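Local coordinates for SusD-like carbohydrate binding protein (Bacteroides vulgatus, PDB 3LEW), which probably binds carbohydrate at the outer membrane of this gut bacterium, in the manner of SusD-like proteins, at residues R421-Y431 with T442-F453. Residues are numbered along the deposited sequence; the frame is centred on the assembly and turned at random.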
loop_
_atom_site.group_PDB
_atom_site.type_symbol
_atom_site.label_atom_id
_atom_site.label_comp_id
_atom_site.label_asym_id
_atom_site.label_seq_id
_atom_site.Cartn_x
_atom_site.Cartn_y
_atom_site.Cartn_z
ATOM N N ARG A 421 7.679 15.148 -11.248
ATOM C CA ARG A 421 9.072 15.069 -10.764
ATOM C C ARG A 421 9.921 16.194 -11.320
ATOM O O ARG A 421 10.245 16.218 -12.520
ATOM C CB ARG A 421 9.721 13.747 -11.170
ATOM C CG ARG A 421 9.060 12.519 -10.497
ATOM C CD ARG A 421 9.767 11.268 -10.835
ATOM N NE ARG A 421 9.118 10.097 -10.224
ATOM C CZ ARG A 421 9.495 8.854 -10.482
ATOM N NH1 ARG A 421 10.470 8.630 -11.363
ATOM N NH2 ARG A 421 8.888 7.824 -9.897
ATOM N N ASN A 422 10.346 17.076 -10.433
ATOM C CA ASN A 422 11.215 18.173 -10.803
ATOM C C ASN A 422 12.668 17.948 -10.393
ATOM O O ASN A 422 12.947 17.316 -9.396
ATOM C CB ASN A 422 10.646 19.479 -10.243
ATOM C CG ASN A 422 9.340 19.842 -10.918
ATOM O OD1 ASN A 422 9.273 19.868 -12.148
ATOM N ND2 ASN A 422 8.284 20.052 -10.134
ATOM N N ALA A 423 13.581 18.488 -11.202
ATOM C CA ALA A 423 15.015 18.372 -10.990
ATOM C C ALA A 423 15.434 19.248 -9.797
ATOM O O ALA A 423 15.011 20.384 -9.691
ATOM C CB ALA A 423 15.787 18.812 -12.270
ATOM N N TYR A 424 16.258 18.697 -8.903
ATOM C CA TYR A 424 16.856 19.439 -7.790
ATOM C C TYR A 424 18.309 19.770 -8.099
ATOM O O TYR A 424 19.037 18.918 -8.621
ATOM C CB TYR A 424 16.731 18.600 -6.497
ATOM C CG TYR A 424 16.894 19.430 -5.238
ATOM C CD1 TYR A 424 15.833 20.192 -4.738
ATOM C CD2 TYR A 424 18.109 19.518 -4.601
ATOM C CE1 TYR A 424 15.976 21.003 -3.660
ATOM C CE2 TYR A 424 18.265 20.307 -3.512
ATOM C CZ TYR A 424 17.184 21.053 -3.022
ATOM O OH TYR A 424 17.358 21.824 -1.906
ATOM N N PRO A 425 18.766 21.002 -7.784
ATOM C CA PRO A 425 20.178 21.298 -8.070
ATOM C C PRO A 425 21.144 20.431 -7.248
ATOM O O PRO A 425 20.770 19.863 -6.193
ATOM C CB PRO A 425 20.322 22.790 -7.720
ATOM C CG PRO A 425 19.244 23.081 -6.758
ATOM C CD PRO A 425 18.094 22.125 -7.088
ATOM N N GLU A 426 22.358 20.293 -7.774
ATOM C CA GLU A 426 23.419 19.539 -7.129
ATOM C C GLU A 426 24.180 20.260 -6.026
ATOM O O GLU A 426 24.940 19.629 -5.292
ATOM C CB GLU A 426 24.420 19.052 -8.185
ATOM C CG GLU A 426 23.867 17.933 -9.054
ATOM C CD GLU A 426 24.988 17.098 -9.706
ATOM O OE1 GLU A 426 25.982 17.714 -10.176
ATOM O OE2 GLU A 426 24.875 15.848 -9.724
ATOM N N GLY A 427 24.015 21.574 -5.896
ATOM C CA GLY A 427 24.740 22.313 -4.861
ATOM C C GLY A 427 26.178 22.537 -5.322
ATOM O O GLY A 427 26.395 22.959 -6.454
ATOM N N PRO A 428 27.173 22.247 -4.465
ATOM C CA PRO A 428 27.097 21.648 -3.136
ATOM C C PRO A 428 26.513 22.562 -2.065
ATOM O O PRO A 428 26.357 23.750 -2.286
ATOM C CB PRO A 428 28.569 21.356 -2.818
ATOM C CG PRO A 428 29.300 22.468 -3.506
ATOM C CD PRO A 428 28.560 22.631 -4.805
ATOM N N ILE A 429 26.218 21.977 -0.917
ATOM C CA ILE A 429 25.707 22.671 0.246
ATOM C C ILE A 429 26.621 22.340 1.418
ATOM O O ILE A 429 27.431 21.418 1.328
ATOM C CB ILE A 429 24.286 22.183 0.614
ATOM C CG1 ILE A 429 24.334 20.716 1.072
ATOM C CG2 ILE A 429 23.351 22.374 -0.588
ATOM C CD1 ILE A 429 23.078 20.215 1.729
ATOM N N ASP A 430 26.442 23.048 2.532
ATOM C CA ASP A 430 27.102 22.687 3.763
ATOM C C ASP A 430 26.320 21.674 4.555
ATOM O O ASP A 430 25.245 21.978 5.061
ATOM C CB ASP A 430 27.333 23.924 4.622
ATOM C CG ASP A 430 28.404 24.801 4.056
ATOM O OD1 ASP A 430 29.591 24.374 4.093
ATOM O OD2 ASP A 430 28.053 25.894 3.556
ATOM N N TYR A 431 26.888 20.482 4.694
ATOM C CA TYR A 431 26.236 19.367 5.386
ATOM C C TYR A 431 26.720 19.350 6.847
ATOM O O TYR A 431 27.934 19.295 7.091
ATOM C CB TYR A 431 26.558 18.046 4.651
ATOM C CG TYR A 431 26.188 16.757 5.358
ATOM C CD1 TYR A 431 24.895 16.519 5.803
ATOM C CD2 TYR A 431 27.119 15.755 5.531
ATOM C CE1 TYR A 431 24.562 15.338 6.460
ATOM C CE2 TYR A 431 26.782 14.553 6.148
ATOM C CZ TYR A 431 25.495 14.347 6.618
ATOM O OH TYR A 431 25.184 13.130 7.229
ATOM N N THR A 442 31.191 19.985 9.889
ATOM C CA THR A 442 30.601 20.414 8.606
ATOM C C THR A 442 31.518 20.130 7.413
ATOM O O THR A 442 32.727 20.342 7.502
ATOM C CB THR A 442 30.291 21.928 8.584
ATOM O OG1 THR A 442 29.346 22.237 9.616
ATOM C CG2 THR A 442 29.722 22.380 7.217
ATOM N N LEU A 443 30.903 19.694 6.301
ATOM C CA LEU A 443 31.566 19.395 5.024
ATOM C C LEU A 443 30.686 19.838 3.833
ATOM O O LEU A 443 29.449 19.831 3.931
ATOM C CB LEU A 443 31.771 17.884 4.905
ATOM C CG LEU A 443 33.040 17.150 5.343
ATOM C CD1 LEU A 443 33.796 17.815 6.486
ATOM C CD2 LEU A 443 32.668 15.713 5.688
ATOM N N LYS A 444 31.312 20.164 2.702
ATOM C CA LYS A 444 30.583 20.430 1.460
ATOM C C LYS A 444 30.184 19.101 0.788
ATOM O O LYS A 444 31.022 18.220 0.608
ATOM C CB LYS A 444 31.424 21.241 0.460
ATOM C CG LYS A 444 31.712 22.738 0.853
ATOM C CD LYS A 444 30.520 23.681 0.554
ATOM C CE LYS A 444 30.757 25.128 1.026
ATOM N NZ LYS A 444 29.467 25.825 1.370
ATOM N N LYS A 445 28.904 18.972 0.435
ATOM C CA LYS A 445 28.388 17.800 -0.290
ATOM C C LYS A 445 27.425 18.193 -1.409
ATOM O O LYS A 445 26.663 19.140 -1.282
ATOM C CB LYS A 445 27.635 16.861 0.667
ATOM C CG LYS A 445 28.429 16.358 1.829
ATOM C CD LYS A 445 29.571 15.496 1.379
ATOM C CE LYS A 445 30.221 14.828 2.557
ATOM N NZ LYS A 445 31.537 14.278 2.189
ATOM N N LYS A 446 27.411 17.419 -2.483
ATOM C CA LYS A 446 26.419 17.562 -3.540
ATOM C C LYS A 446 25.077 16.969 -3.132
ATOM O O LYS A 446 25.048 15.971 -2.449
ATOM C CB LYS A 446 26.867 16.874 -4.812
ATOM C CG LYS A 446 27.989 17.648 -5.500
ATOM C CD LYS A 446 27.846 17.546 -6.988
ATOM C CE LYS A 446 28.797 16.565 -7.546
ATOM N NZ LYS A 446 30.100 17.244 -7.857
ATOM N N THR A 447 23.993 17.595 -3.569
ATOM C CA THR A 447 22.635 17.186 -3.186
ATOM C C THR A 447 21.988 16.408 -4.334
ATOM O O THR A 447 21.996 16.844 -5.474
ATOM C CB THR A 447 21.763 18.425 -2.892
ATOM O OG1 THR A 447 22.029 19.435 -3.889
ATOM C CG2 THR A 447 22.080 19.002 -1.481
ATOM N N GLN A 448 21.386 15.260 -4.029
ATOM C CA GLN A 448 20.697 14.452 -5.039
ATOM C C GLN A 448 19.185 14.466 -4.861
ATOM O O GLN A 448 18.676 14.029 -3.806
ATOM C CB GLN A 448 21.180 12.994 -4.945
ATOM C CG GLN A 448 20.624 12.061 -6.018
ATOM C CD GLN A 448 21.016 12.488 -7.404
ATOM O OE1 GLN A 448 22.209 12.657 -7.708
ATOM N NE2 GLN A 448 20.011 12.687 -8.263
ATOM N N GLY A 449 18.490 14.890 -5.918
ATOM C CA GLY A 449 17.037 14.743 -6.025
ATOM C C GLY A 449 16.599 13.659 -7.025
ATOM O O GLY A 449 17.321 12.693 -7.284
ATOM N N HIS A 450 15.432 13.844 -7.617
ATOM C CA HIS A 450 14.927 12.883 -8.593
ATOM C C HIS A 450 15.919 12.611 -9.723
ATOM O O HIS A 450 16.724 13.481 -10.084
ATOM C CB HIS A 450 13.623 13.392 -9.208
ATOM C CG HIS A 450 12.395 13.034 -8.417
ATOM N ND1 HIS A 450 12.049 11.727 -8.131
ATOM C CD2 HIS A 450 11.428 13.812 -7.853
ATOM C CE1 HIS A 450 10.922 11.721 -7.450
ATOM N NE2 HIS A 450 10.513 12.962 -7.282
ATOM N N ARG A 451 15.818 11.417 -10.290
ATOM C CA ARG A 451 16.679 10.980 -11.378
ATOM C C ARG A 451 15.945 10.648 -12.675
ATOM O O ARG A 451 16.552 10.677 -13.750
ATOM C CB ARG A 451 17.421 9.722 -10.921
ATOM C CG ARG A 451 18.362 9.964 -9.698
ATOM C CD ARG A 451 18.721 8.620 -9.039
ATOM N NE ARG A 451 19.534 7.841 -9.930
ATOM C CZ ARG A 451 19.640 6.520 -9.975
ATOM N NH1 ARG A 451 18.976 5.704 -9.163
ATOM N NH2 ARG A 451 20.442 6.009 -10.891
ATOM N N PHE A 452 14.682 10.284 -12.563
ATOM C CA PHE A 452 13.918 9.775 -13.724
ATOM C C PHE A 452 12.773 10.704 -13.965
ATOM O O PHE A 452 11.836 10.763 -13.162
ATOM C CB PHE A 452 13.483 8.349 -13.459
ATOM C CG PHE A 452 14.641 7.441 -13.137
ATOM C CD1 PHE A 452 15.586 7.151 -14.088
ATOM C CD2 PHE A 452 14.767 6.873 -11.864
ATOM C CE1 PHE A 452 16.675 6.335 -13.784
ATOM C CE2 PHE A 452 15.813 6.051 -11.565
ATOM C CZ PHE A 452 16.772 5.777 -12.506
ATOM N N PHE A 453 12.881 11.496 -15.027
ATOM C CA PHE A 453 11.948 12.618 -15.254
ATOM C C PHE A 453 10.874 12.397 -16.353
ATOM O O PHE A 453 10.080 13.296 -16.662
ATOM C CB PHE A 453 12.783 13.851 -15.657
ATOM C CG PHE A 453 13.754 14.257 -14.603
ATOM C CD1 PHE A 453 13.304 14.837 -13.438
ATOM C CD2 PHE A 453 15.099 13.981 -14.742
ATOM C CE1 PHE A 453 14.195 15.184 -12.414
ATOM C CE2 PHE A 453 15.993 14.349 -13.718
ATOM C CZ PHE A 453 15.518 14.941 -12.568
HETATM O O HOH W 1 9.467 15.596 -15.278
HETATM O O HOH W 2 13.903 16.297 -7.068
HETATM O O HOH W 3 17.356 16.055 -9.330
HETATM O O HOH W 4 20.145 16.638 -7.657
HETATM O O HOH W 5 23.081 14.181 -9.415
#
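I429 and Y431 pair antiparallel with K445 and L443 through four backbone hydrogen bonds, while from Y424 back to R421 the two segments still run side by side but their backbones are linked through waters. At the changeover T447 N donates to E426 O (2.8 Å) from above the carbonyl plane, and its hydroxyl donates to P425 O (2.7 Å). With chi1 at 42°, OG1 sits between the backbone N and carbonyl carbon, facing P425, and CG2 is left to pack on I429 CD1 (3.6 Å); a β-branched residue thus serves a polar and an apolar neighbour. P428, after a cis peptide, lacks an N-H where the N would turn from the partner, so proline costs no cross-strand bond. On the face carrying D430 and K444, exposed opposite charges at a non-hydrogen-bonded pair, K444 bends at chi2 (-80°), bringing NZ to D430 OD2 (2.6 Å) in a salt bridge from above the carboxylate plane. On the opposite face K445 CG lies against Y431 CB, and its NZ goes on to V316 O and A319 O. Beyond G449, whose missing side chain leaves room for Y424 CB, long R421 lends methylenes to H450 and N-H groups to carbonyls: CG stands above the imidazole face, 3.6 Å from its centroid, a CH-pi contact, and NH1 reaches F452 O (3.1 Å, 168° at the hydrogen), at the guanidinium edge. NH2 binds G56 O, NH1 also N71 O, and H450 NE2 S57 O. This is a β-hairpin, its 440-448 strand also hydrogen-bonded to strand 321-326, with water-bridged legs leading toward the SusD-like helical body.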